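Local coordinates for protein putative metal-dependent hydrolase (Bacillus subtilis, PDB 6KNS) that belongs to the metallo-beta-lactamase fold hydrolases, binds two zinc ions and calcium, and may have tRNA 3'-processing endoribonuclease activity, at residues His67-Ala72 with Leu215-His220; Tyr145-Thr150 with Val156-Asp161. All coordinates share one frame; numbering follows the deposited sequence.

Contact 1: His67-Ala72 with Leu215-His220. With ZN (zinc ion), chain G; ZN (zinc ion), chain H.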
ATOM      1  N   HIS A  67       2.661   8.652  -9.745  1.00 19.80           N
ATOM      2  CA  HIS A  67       1.268   8.603  -9.272  1.00 18.72           C
ATOM      3  C   HIS A  67       1.177   7.550  -8.148  1.00 18.55           C
ATOM      4  O   HIS A  67       1.849   6.516  -8.218  1.00 18.03           O
ATOM      5  CB  HIS A  67       0.329   8.219 -10.429  1.00 17.80           C
ATOM      6  CG  HIS A  67      -0.237   9.373 -11.193  1.00 18.28           C
ATOM      7  ND1 HIS A  67      -0.819   9.228 -12.440  1.00 17.46           N
ATOM      8  CD2 HIS A  67      -0.389  10.682 -10.856  1.00 18.99           C
ATOM      9  CE1 HIS A  67      -1.275  10.406 -12.851  1.00 18.93           C
ATOM     10  NE2 HIS A  67      -1.023  11.305 -11.909  1.00 19.33           N
ATOM     11  N   HIS A  68       0.335   7.812  -7.141  1.00 18.62           N
ATOM     12  CA  HIS A  68       0.190   6.956  -5.949  1.00 18.41           C
ATOM     13  C   HIS A  68      -0.010   5.488  -6.248  1.00 17.81           C
ATOM     14  O   HIS A  68       0.579   4.603  -5.612  1.00 18.15           O
ATOM     15  CB  HIS A  68      -1.013   7.395  -5.118  1.00 18.51           C
ATOM     16  CG  HIS A  68      -0.908   8.770  -4.592  1.00 19.91           C
ATOM     17  ND1 HIS A  68       0.152   9.200  -3.813  1.00 20.45           N
ATOM     18  CD2 HIS A  68      -1.736   9.839  -4.742  1.00 20.79           C
ATOM     19  CE1 HIS A  68      -0.051  10.472  -3.486  1.00 20.44           C
ATOM     20  NE2 HIS A  68      -1.178  10.876  -4.047  1.00 18.62           N
ATOM     21  N   ASP A  69      -0.847   5.208  -7.229  1.00 17.70           N
ATOM     22  CA  ASP A  69      -1.110   3.810  -7.600  1.00 16.69           C
ATOM     23  C   ASP A  69       0.062   3.057  -8.252  1.00 16.71           C
ATOM     24  O   ASP A  69      -0.041   1.844  -8.485  1.00 16.91           O
ATOM     25  CB  ASP A  69      -2.395   3.699  -8.423  1.00 17.06           C
ATOM     26  CG  ASP A  69      -2.314   4.452  -9.738  1.00 16.74           C
ATOM     27  OD1 ASP A  69      -1.864   5.597  -9.709  1.00 15.80           O
ATOM     28  OD2 ASP A  69      -2.715   3.897 -10.773  1.00 15.79           O
ATOM     29  N   HIS A  70       1.189   3.734  -8.459  1.00 16.49           N
ATOM     30  CA  HIS A  70       2.418   3.089  -8.932  1.00 16.58           C
ATOM     31  C   HIS A  70       3.593   3.119  -7.937  1.00 16.77           C
ATOM     32  O   HIS A  70       4.616   2.486  -8.194  1.00 17.43           O
ATOM     33  CB  HIS A  70       2.842   3.740 -10.258  1.00 16.92           C
ATOM     34  CG  HIS A  70       1.819   3.551 -11.331  1.00 16.86           C
ATOM     35  ND1 HIS A  70       1.992   2.685 -12.390  1.00 16.45           N
ATOM     36  CD2 HIS A  70       0.565   4.045 -11.439  1.00 16.33           C
ATOM     37  CE1 HIS A  70       0.882   2.684 -13.117  1.00 20.97           C
ATOM     38  NE2 HIS A  70       0.009   3.521 -12.568  1.00 16.69           N
ATOM     39  N   ILE A  71       3.470   3.859  -6.838  1.00 16.89           N
ATOM     40  CA  ILE A  71       4.566   4.006  -5.855  1.00 16.52           C
ATOM     41  C   ILE A  71       4.151   3.890  -4.388  1.00 17.84           C
ATOM     42  O   ILE A  71       5.034   3.950  -3.496  1.00 17.72           O
ATOM     43  CB  ILE A  71       5.275   5.348  -5.989  1.00 17.86           C
ATOM     44  CG1 ILE A  71       4.370   6.496  -5.501  1.00 17.57           C
ATOM     45  CG2 ILE A  71       5.711   5.590  -7.460  1.00 16.06           C
ATOM     46  CD1 ILE A  71       5.082   7.830  -5.501  1.00 17.15           C
ATOM     47  N   ALA A  72       2.867   3.631  -4.110  1.00 16.78           N
ATOM     48  CA  ALA A  72       2.398   3.632  -2.731  1.00 16.77           C
ATOM     49  C   ALA A  72       3.201   2.724  -1.825  1.00 16.06           C
ATOM     50  O   ALA A  72       3.352   3.054  -0.665  1.00 15.47           O
ATOM     51  CB  ALA A  72       0.848   3.312  -2.610  1.00 14.98           C
ATOM     52  N   LEU A 215      -4.252  -6.744 -21.130  1.00 20.65           N
ATOM     53  CA  LEU A 215      -4.911  -5.532 -20.750  1.00 20.61           C
ATOM     54  C   LEU A 215      -4.851  -5.370 -19.242  1.00 20.26           C
ATOM     55  O   LEU A 215      -5.190  -6.281 -18.502  1.00 21.10           O
ATOM     56  CB  LEU A 215      -6.367  -5.582 -21.238  1.00 20.92           C
ATOM     57  CG  LEU A 215      -6.552  -5.806 -22.752  1.00 21.63           C
ATOM     58  CD1 LEU A 215      -8.060  -5.932 -23.105  1.00 21.61           C
ATOM     59  CD2 LEU A 215      -5.895  -4.693 -23.588  1.00 20.63           C
ATOM     60  N   THR A 216      -4.461  -4.193 -18.778  1.00 20.63           N
ATOM     61  CA  THR A 216      -4.277  -3.958 -17.358  1.00 19.40           C
ATOM     62  C   THR A 216      -4.697  -2.512 -16.964  1.00 19.52           C
ATOM     63  O   THR A 216      -5.324  -1.775 -17.751  1.00 19.52           O
ATOM     64  CB  THR A 216      -2.812  -4.305 -16.991  1.00 19.74           C
ATOM     65  OG1 THR A 216      -2.648  -4.268 -15.570  1.00 19.61           O
ATOM     66  CG2 THR A 216      -1.802  -3.333 -17.662  1.00 20.07           C
ATOM     67  N   HIS A 217      -4.395  -2.126 -15.732  1.00 19.25           N
ATOM     68  CA  HIS A 217      -4.781  -0.818 -15.193  1.00 18.46           C
ATOM     69  C   HIS A 217      -6.287  -0.667 -15.287  1.00 19.35           C
ATOM     70  O   HIS A 217      -6.803   0.327 -15.779  1.00 20.29           O
ATOM     71  CB  HIS A 217      -4.074   0.298 -15.930  1.00 18.52           C
ATOM     72  CG  HIS A 217      -3.831   1.508 -15.101  1.00 19.34           C
ATOM     73  ND1 HIS A 217      -4.767   2.510 -14.954  1.00 17.42           N
ATOM     74  CD2 HIS A 217      -2.765   1.857 -14.330  1.00 18.04           C
ATOM     75  CE1 HIS A 217      -4.270   3.449 -14.166  1.00 19.71           C
ATOM     76  NE2 HIS A 217      -3.058   3.075 -13.769  1.00 21.36           N
ATOM     77  N   LEU A 218      -6.967  -1.673 -14.754  1.00 19.35           N
ATOM     78  CA  LEU A 218      -8.370  -1.943 -15.032  1.00 19.12           C
ATOM     79  C   LEU A 218      -9.308  -1.002 -14.284  1.00 19.65           C
ATOM     80  O   LEU A 218      -8.964  -0.501 -13.213  1.00 18.28           O
ATOM     81  CB  LEU A 218      -8.693  -3.384 -14.638  1.00 18.25           C
ATOM     82  CG  LEU A 218      -7.879  -4.457 -15.331  1.00 18.37           C
ATOM     83  CD1 LEU A 218      -8.200  -5.874 -14.694  1.00 18.47           C
ATOM     84  CD2 LEU A 218      -8.127  -4.390 -16.845  1.00 18.44           C
ATOM     85  N   PRO A 219     -10.507  -0.771 -14.848  1.00 20.13           N
ATOM     86  CA  PRO A 219     -11.497   0.106 -14.217  1.00 20.82           C
ATOM     87  C   PRO A 219     -12.291  -0.604 -13.119  1.00 21.46           C
ATOM     88  O   PRO A 219     -12.227  -1.806 -13.003  1.00 21.19           O
ATOM     89  CB  PRO A 219     -12.429   0.467 -15.372  1.00 21.90           C
ATOM     90  CG  PRO A 219     -12.347  -0.708 -16.309  1.00 20.88           C
ATOM     91  CD  PRO A 219     -10.918  -1.205 -16.191  1.00 20.47           C
ATOM     92  N   HIS A 220     -13.022   0.159 -12.317  1.00 22.51           N
ATOM     93  CA  HIS A 220     -13.805  -0.366 -11.213  1.00 23.51           C
ATOM     94  C   HIS A 220     -15.308  -0.381 -11.551  1.00 24.66           C
ATOM     95  O   HIS A 220     -16.140  -0.235 -10.664  1.00 26.56           O
ATOM     96  CB  HIS A 220     -13.534   0.497  -9.950  1.00 23.16           C
ATOM     97  CG  HIS A 220     -12.093   0.474  -9.533  1.00 23.13           C
ATOM     98  ND1 HIS A 220     -11.616  -0.389  -8.571  1.00 23.85           N
ATOM     99  CD2 HIS A 220     -11.015   1.141 -10.003  1.00 22.04           C
ATOM    100  CE1 HIS A 220     -10.312  -0.232  -8.444  1.00 23.32           C
ATOM    101  NE2 HIS A 220      -9.920   0.702  -9.290  1.00 22.01           N
TER
HETATM  102 ZN    ZN G 303      -1.819   4.610 -13.026  1.00 29.88          ZN
HETATM  103 ZN    ZN H 304      -0.889   7.555 -13.717  1.00 24.88          ZN
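H217 reaches D69 and H70 through a shared zinc ion, and no hydrogen bond joins the two segments. The H217 side chain leaves a backbone in the left-handed helical region, just past the end of strand 212-216. From CB, a CG anti to the backbone N (chi1 -151°) carries the imidazole round to the metal, and the end of the side chain comes nearer to 67-72 than its base. Further out, CD2 passes H70 NE2, while CE1 lies 3.8 Å from D69 OD2. At the tip, NE2 of H217 binds the zinc ion of chain G at 2.1 Å. H70 NE2 meets the same ion at 2.2 Å, and D69 OD2 makes a longer bond to it of 2.5 Å. The H70 and H217 rings meet rim to rim, their planes only 22° apart, and the zinc holds their two NE2 atoms 3.3 Å from each other. The D69 carboxylate is turned by 71° from the H217 ring, and its OD2 stands 3.1 Å from H217 NE2; the closeness comes from the common metal. D161 supplies the fourth protein ligand. In the second shell, D40 OD2 is hydrogen-bonded to H70 ND1, so that ring is held at both nitrogens, and G17 is the main polar partner of D69 besides the metal. H67 ND1 binds the other zinc ion, of chain H, at 2.1 Å. H65, H67, D69 and H70 make up the HxHxDH signature of the metallo-beta-lactamase fold; H217, from the other half of the protein, joins H140 and D161 in completing the dinuclear zinc site.

Contact 2: Tyr145-Thr150 with Val156-Asp161. With ZN (zinc ion), chain H; ZN (zinc ion), chain G.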
ATOM      1  N   TYR A 145       6.945   7.209 -18.200  1.00 23.06           N
ATOM      2  CA  TYR A 145       7.650   6.505 -19.290  1.00 23.23           C
ATOM      3  C   TYR A 145       7.190   5.072 -19.452  1.00 22.72           C
ATOM      4  O   TYR A 145       7.179   4.312 -18.492  1.00 20.63           O
ATOM      5  CB  TYR A 145       9.184   6.531 -19.105  1.00 24.07           C
ATOM      6  CG  TYR A 145       9.727   7.902 -19.221  1.00 23.12           C
ATOM      7  CD1 TYR A 145      10.180   8.401 -20.438  1.00 24.54           C
ATOM      8  CD2 TYR A 145       9.717   8.739 -18.130  1.00 23.02           C
ATOM      9  CE1 TYR A 145      10.653   9.722 -20.546  1.00 24.76           C
ATOM     10  CE2 TYR A 145      10.184  10.037 -18.218  1.00 25.50           C
ATOM     11  CZ  TYR A 145      10.660  10.521 -19.414  1.00 25.26           C
ATOM     12  OH  TYR A 145      11.097  11.821 -19.452  1.00 28.84           O
ATOM     13  N   ALA A 146       6.864   4.713 -20.705  1.00 22.92           N
ATOM     14  CA  ALA A 146       6.638   3.332 -21.091  1.00 22.63           C
ATOM     15  C   ALA A 146       7.982   2.648 -21.173  1.00 22.94           C
ATOM     16  O   ALA A 146       9.000   3.331 -21.277  1.00 23.97           O
ATOM     17  CB  ALA A 146       5.912   3.249 -22.412  1.00 23.01           C
ATOM     18  N   MET A 147       7.995   1.318 -21.093  1.00 22.47           N
ATOM     19  CA  MET A 147       9.243   0.569 -21.079  1.00 23.45           C
ATOM     20  C   MET A 147       9.221  -0.614 -22.032  1.00 24.38           C
ATOM     21  O   MET A 147       8.214  -1.301 -22.162  1.00 24.15           O
ATOM     22  CB  MET A 147       9.535   0.045 -19.690  1.00 22.67           C
ATOM     23  CG  MET A 147       9.612   1.116 -18.634  1.00 24.14           C
ATOM     24  SD  MET A 147       9.658   0.389 -16.988  1.00 24.34           S
ATOM     25  CE  MET A 147       9.198   1.868 -16.085  1.00 23.62           C
ATOM     26  N   ARG A 148      10.348  -0.829 -22.710  1.00 26.27           N
ATOM     27  CA  ARG A 148      10.553  -2.000 -23.554  1.00 26.67           C
ATOM     28  C   ARG A 148      11.655  -2.807 -22.883  1.00 26.51           C
ATOM     29  O   ARG A 148      12.779  -2.307 -22.719  1.00 26.69           O
ATOM     30  CB  ARG A 148      10.981  -1.586 -24.946  1.00 28.61           C
ATOM     31  CG  ARG A 148      11.399  -2.784 -25.792  1.00 32.11           C
ATOM     32  CD  ARG A 148      12.065  -2.442 -27.115  1.00 37.02           C
ATOM     33  NE  ARG A 148      11.104  -2.517 -28.183  1.00 40.29           N
ATOM     34  CZ  ARG A 148      11.013  -3.459 -29.114  1.00 40.43           C
ATOM     35  NH1 ARG A 148      11.874  -4.449 -29.218  1.00 42.72           N
ATOM     36  NH2 ARG A 148      10.019  -3.378 -29.967  1.00 41.45           N
ATOM     37  N   ILE A 149      11.337  -4.039 -22.485  1.00 25.74           N
ATOM     38  CA  ILE A 149      12.246  -4.855 -21.685  1.00 25.27           C
ATOM     39  C   ILE A 149      12.610  -6.123 -22.430  1.00 26.44           C
ATOM     40  O   ILE A 149      11.746  -6.929 -22.751  1.00 25.86           O
ATOM     41  CB  ILE A 149      11.641  -5.182 -20.307  1.00 23.86           C
ATOM     42  CG1 ILE A 149      11.280  -3.875 -19.572  1.00 23.63           C
ATOM     43  CG2 ILE A 149      12.638  -5.973 -19.474  1.00 22.82           C
ATOM     44  CD1 ILE A 149      10.565  -4.041 -18.244  1.00 21.26           C
ATOM     45  N   THR A 150      13.896  -6.287 -22.732  1.00 27.74           N
ATOM     46  CA  THR A 150      14.344  -7.477 -23.407  1.00 29.03           C
ATOM     47  C   THR A 150      15.461  -8.163 -22.649  1.00 29.99           C
ATOM     48  O   THR A 150      16.159  -7.546 -21.873  1.00 29.96           O
ATOM     49  CB  THR A 150      14.787  -7.187 -24.866  1.00 30.90           C
ATOM     50  OG1 THR A 150      15.080  -8.433 -25.515  1.00 31.94           O
ATOM     51  CG2 THR A 150      16.018  -6.232 -24.949  1.00 30.42           C
ATOM     52  N   VAL A 156       9.281  -7.679 -23.839  1.00 25.05           N
ATOM     53  CA  VAL A 156       7.998  -7.272 -23.319  1.00 23.79           C
ATOM     54  C   VAL A 156       7.899  -5.750 -23.323  1.00 23.62           C
ATOM     55  O   VAL A 156       8.818  -5.073 -22.893  1.00 23.78           O
ATOM     56  CB  VAL A 156       7.782  -7.824 -21.874  1.00 22.94           C
ATOM     57  CG1 VAL A 156       6.475  -7.370 -21.302  1.00 19.23           C
ATOM     58  CG2 VAL A 156       7.861  -9.374 -21.874  1.00 23.40           C
ATOM     59  N   VAL A 157       6.767  -5.214 -23.771  1.00 23.57           N
ATOM     60  CA  VAL A 157       6.530  -3.780 -23.751  1.00 22.82           C
ATOM     61  C   VAL A 157       5.426  -3.519 -22.746  1.00 22.44           C
ATOM     62  O   VAL A 157       4.384  -4.189 -22.758  1.00 22.80           O
ATOM     63  CB  VAL A 157       6.148  -3.232 -25.153  1.00 24.24           C
ATOM     64  CG1 VAL A 157       5.686  -1.774 -25.068  1.00 23.22           C
ATOM     65  CG2 VAL A 157       7.326  -3.355 -26.126  1.00 24.19           C
ATOM     66  N   TYR A 158       5.681  -2.555 -21.870  1.00 21.73           N
ATOM     67  CA  TYR A 158       4.750  -2.065 -20.861  1.00 21.23           C
ATOM     68  C   TYR A 158       4.463  -0.612 -21.192  1.00 21.31           C
ATOM     69  O   TYR A 158       5.380   0.190 -21.232  1.00 22.83           O
ATOM     70  CB  TYR A 158       5.421  -2.145 -19.489  1.00 20.30           C
ATOM     71  CG  TYR A 158       4.676  -1.558 -18.339  1.00 18.88           C
ATOM     72  CD1 TYR A 158       3.327  -1.849 -18.132  1.00 21.59           C
ATOM     73  CD2 TYR A 158       5.327  -0.726 -17.408  1.00 19.62           C
ATOM     74  CE1 TYR A 158       2.630  -1.327 -17.011  1.00 19.57           C
ATOM     75  CE2 TYR A 158       4.652  -0.202 -16.294  1.00 18.35           C
ATOM     76  CZ  TYR A 158       3.312  -0.508 -16.099  1.00 20.00           C
ATOM     77  OH  TYR A 158       2.640  -0.003 -15.015  1.00 19.12           O
ATOM     78  N   THR A 159       3.212  -0.277 -21.463  1.00 21.00           N
ATOM     79  CA  THR A 159       2.844   1.088 -21.817  1.00 20.94           C
ATOM     80  C   THR A 159       2.889   2.044 -20.624  1.00 21.34           C
ATOM     81  O   THR A 159       2.788   3.255 -20.810  1.00 22.17           O
ATOM     82  CB  THR A 159       1.390   1.182 -22.369  1.00 21.84           C
ATOM     83  OG1 THR A 159       0.465   0.804 -21.332  1.00 17.95           O
ATOM     84  CG2 THR A 159       1.184   0.297 -23.587  1.00 20.64           C
ATOM     85  N   ALA A 160       2.995   1.533 -19.397  1.00 20.39           N
ATOM     86  CA  ALA A 160       2.687   2.345 -18.246  1.00 20.32           C
ATOM     87  C   ALA A 160       1.325   3.010 -18.522  1.00 20.73           C
ATOM     88  O   ALA A 160       0.436   2.390 -19.141  1.00 21.15           O
ATOM     89  CB  ALA A 160       3.793   3.365 -17.959  1.00 19.25           C
ATOM     90  N   ASP A 161       1.152   4.246 -18.073  1.00 20.62           N
ATOM     91  CA  ASP A 161      -0.093   4.969 -18.274  1.00 20.91           C
ATOM     92  C   ASP A 161       0.046   5.935 -19.407  1.00 21.72           C
ATOM     93  O   ASP A 161       0.999   6.711 -19.437  1.00 22.58           O
ATOM     94  CB  ASP A 161      -0.417   5.807 -17.060  1.00 21.05           C
ATOM     95  CG  ASP A 161      -0.835   4.978 -15.862  1.00 20.90           C
ATOM     96  OD1 ASP A 161      -0.652   3.734 -15.804  1.00 21.80           O
ATOM     97  OD2 ASP A 161      -1.390   5.626 -14.991  1.00 17.04           O
TER
HETATM   98 ZN    ZN H 304      -0.889   7.555 -13.717  1.00 24.88          ZN
HETATM   99 ZN    ZN G 303      -1.819   4.610 -13.026  1.00 29.88          ZN
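M147 and Y158 face each other as a hydrogen-bonded antiparallel pair: M147 N donates to Y158 O at 2.9 Å, and Y158 N returns the bond to M147 O at 2.8 Å. I149 and V156 repeat the pattern two residues on, with I149 N 2.8 Å from V156 O. Between them, R148 and V157 are a non-hydrogen-bonded pair, and V157 CA makes a CA-H...O contact with M147 O. On the face carrying M147 and Y158, the thioether SD comes to the edge of the tyrosine ring near its plane, 4.5 Å from CD2. On the other face, R148 CG touches V157 CG2 at 4.1 Å. The two strands form a beta hairpin within the second sheet of the metallo-beta-lactamase sandwich, where strand 131-137 lies beyond 145-150 and strand 177-181 beyond 155-158. R148 bends at chi3 (-98°), and its NE and NH2 are hydrogen-bonded to the carbonyl oxygens of F171 and E173, at and just past the end of helix 168-171. Past the hairpin the chain turns sharply: A160 N sits over the centre of the Y158 ring, A160 CB packs on Y145 O, and T159 OG1 donates to A160 O at 2.7 Å. This turn delivers D161, whose OD2 bridges the zinc ions of chains G and H, 2.4 Å from the latter. Y158 OH is hydrogen-bonded to D40 OD2, the same carboxylate oxygen that positions the zinc ligand H70.

From the N terminus, the chain first reaches 67-72, just after strand 60-62 of one sheet of the sandwich, and contact 1 is left open there. After helix 74-86 and two more strands of that sheet, 94-98 and 115-119, it passes to the other sheet, where, after 126-128 and 131-137, strand 145-150 doubles back on 156-161 and contact 2 closes a short hairpin loop. Not until 215-220, at the end of strand 212-216, does contact 1 close, so contact 2 is nested inside its long loop. Contact 1 therefore joins the two sheets across the metal site, whereas contact 2 joins neighbouring strands within one. They meet where H217 CD2 packs 3.2 Å from D161 OD1.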